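Local coordinates for protein 5'-deoxynucleotidase (Archaeoglobus fulgidus, PDB 1YNB) that probably hydrolyses 2'-deoxyribonucleoside 5'-monophosphates to the deoxynucleoside and phosphate, as a metal-dependent (cobalt or manganese) enzyme of the HD-domain family, at residues Leu29-Arg34 and Val139-Arg144. Residues are numbered along the deposited sequence; the frame is centred on the assembly and turned at random.
Sequences LKLGIR and VSYAIR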
# COMPACT_ATOMS: atom_id res chain seq x y z
N LEU A 29 -11.81 -9.61 -12.22
CA LEU A 29 -13.07 -9.87 -11.56
C LEU A 29 -13.68 -11.22 -11.91
O LEU A 29 -14.24 -11.87 -11.04
CB LEU A 29 -14.08 -8.78 -11.89
CG LEU A 29 -13.63 -7.37 -11.45
CD1 LEU A 29 -14.52 -6.34 -12.13
CD2 LEU A 29 -13.68 -7.26 -9.94
N LYS A 30 -13.59 -11.62 -13.19
CA LYS A 30 -14.17 -12.91 -13.57
C LYS A 30 -13.42 -14.09 -12.99
O LYS A 30 -13.96 -15.22 -12.95
CB LYS A 30 -14.29 -13.02 -15.09
CG LYS A 30 -12.99 -13.08 -15.82
CD LYS A 30 -13.26 -13.04 -17.33
CE LYS A 30 -11.97 -13.03 -18.13
NZ LYS A 30 -11.06 -11.86 -17.76
N LEU A 31 -12.19 -13.86 -12.52
CA LEU A 31 -11.43 -14.93 -11.89
C LEU A 31 -11.82 -15.07 -10.42
O LEU A 31 -11.27 -15.92 -9.72
CB LEU A 31 -9.94 -14.67 -11.95
CG LEU A 31 -9.19 -15.10 -13.21
CD1 LEU A 31 -9.81 -14.41 -14.39
CD2 LEU A 31 -7.69 -14.75 -13.08
N GLY A 32 -12.72 -14.20 -9.97
CA GLY A 32 -13.20 -14.24 -8.59
C GLY A 32 -12.38 -13.45 -7.58
O GLY A 32 -12.63 -13.51 -6.39
N ILE A 33 -11.40 -12.69 -8.08
CA ILE A 33 -10.57 -11.84 -7.21
C ILE A 33 -11.44 -10.68 -6.82
O ILE A 33 -11.81 -9.85 -7.64
CB ILE A 33 -9.29 -11.37 -7.96
CG1 ILE A 33 -8.43 -12.59 -8.26
CG2 ILE A 33 -8.52 -10.38 -7.09
CD1 ILE A 33 -7.44 -12.40 -9.41
N ARG A 34 -11.79 -10.60 -5.54
CA ARG A 34 -12.73 -9.58 -5.09
C ARG A 34 -12.37 -8.12 -5.01
O ARG A 34 -13.21 -7.26 -5.24
CB ARG A 34 -13.32 -10.00 -3.74
CG ARG A 34 -14.24 -11.18 -3.89
CD ARG A 34 -15.52 -10.73 -4.62
NE ARG A 34 -16.62 -10.52 -3.67
CZ ARG A 34 -17.74 -9.85 -3.94
NH1 ARG A 34 -17.93 -9.28 -5.12
NH2 ARG A 34 -18.73 -9.83 -3.05
N VAL A 139 -5.38 -17.59 -7.13
CA VAL A 139 -6.17 -18.26 -8.15
C VAL A 139 -5.21 -18.69 -9.24
O VAL A 139 -4.62 -17.86 -9.96
CB VAL A 139 -7.23 -17.30 -8.71
CG1 VAL A 139 -8.00 -18.00 -9.81
CG2 VAL A 139 -8.19 -16.88 -7.57
N SER A 140 -5.03 -20.00 -9.36
CA SER A 140 -4.08 -20.55 -10.30
C SER A 140 -4.15 -20.00 -11.70
O SER A 140 -3.11 -19.74 -12.30
CB SER A 140 -4.21 -22.07 -10.37
OG SER A 140 -3.78 -22.61 -9.13
N TYR A 141 -5.37 -19.85 -12.20
CA TYR A 141 -5.59 -19.41 -13.57
C TYR A 141 -5.02 -18.01 -13.86
O TYR A 141 -4.76 -17.68 -15.01
CB TYR A 141 -7.08 -19.42 -13.89
CG TYR A 141 -7.36 -19.27 -15.37
CD1 TYR A 141 -7.27 -20.36 -16.24
CD2 TYR A 141 -7.75 -18.04 -15.90
CE1 TYR A 141 -7.56 -20.23 -17.60
CE2 TYR A 141 -8.04 -17.89 -17.26
CZ TYR A 141 -7.94 -19.00 -18.09
OH TYR A 141 -8.24 -18.89 -19.43
N ALA A 142 -4.83 -17.22 -12.81
CA ALA A 142 -4.26 -15.86 -13.01
C ALA A 142 -2.97 -15.92 -13.82
O ALA A 142 -2.63 -14.96 -14.49
CB ALA A 142 -4.00 -15.20 -11.68
N ILE A 143 -2.24 -17.03 -13.74
CA ILE A 143 -0.97 -17.16 -14.45
C ILE A 143 -1.11 -17.03 -15.96
O ILE A 143 -0.12 -16.75 -16.63
CB ILE A 143 -0.22 -18.51 -14.10
CG1 ILE A 143 1.26 -18.41 -14.49
CG2 ILE A 143 -0.85 -19.71 -14.83
CD1 ILE A 143 2.04 -17.46 -13.58
N ARG A 144 -2.31 -17.22 -16.49
CA ARG A 144 -2.49 -17.12 -17.93
C ARG A 144 -2.24 -15.70 -18.41
O ARG A 144 -1.86 -15.50 -19.58
CB ARG A 144 -3.90 -17.54 -18.36
CG ARG A 144 -4.25 -19.01 -18.17
CD ARG A 144 -3.19 -19.92 -18.78
NE ARG A 144 -3.66 -21.30 -18.93
CZ ARG A 144 -4.17 -22.05 -17.95
NH1 ARG A 144 -4.28 -21.56 -16.71
NH2 ARG A 144 -4.58 -23.29 -18.22
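Leu-31 touches three residues of segment 139-144, in which a 3-10 segment starts at Ser-140. Its CD2 methyl rests on the backbone of Ala-142, 3.6 Å from the CA atom of that residue, and lies 4.0 Å from the Ala-142 CB. Leucine suits the place because its branched end reaches the other segment, while alanine is small enough to let a methyl settle against the main chain. A chi1 of -85° sets Leu-31 CG beside its own backbone N, and this lays CD2 on Ala-142. The ring of Tyr-141 is met at its edge: Leu-31 CG lies near the ring plane, 4.2 Å from Tyr-141 CD2. Tyrosine can thus offer an apolar ring edge here although the residue is largely exposed.

Val-139 adds further apolar pairs, its CG1 lying 4.4 Å from Leu-31 CB and its CG2 4.4 Å from Ile-33 CG1. Aliphatic isoleucine fits this buried position. The beta-branched valine also turns both methyls to the Leu-31 carbonyl O, a van der Waals contact with CG1 and CG2 each 3.9 Å from that oxygen.

The contact ties two loops of the helical HD-domain fold, one between helices 8-18 and 39-56, the other between helices 117-135 and 154-166. Tyr-135, at the end of helix 117-135, touches both Ile-33 and Ala-142, and Phe-145 adds a further surface for Leu-31.

Backbone bonds shape both partners. Gly-32 N bonds to Leu-29 O at 3.0 Å, and Gly-32 adopts a positive phi of 88°, a conformation that favours glycine. In 139-144 the turns are closed by Ala-142 N to Val-139 O and Arg-144 N to Tyr-141 O. One face of the Tyr-141 ring is covered near its rim by the aliphatic CG of Arg-144, whose guanidinium has Tyr-141 CE1 over one face.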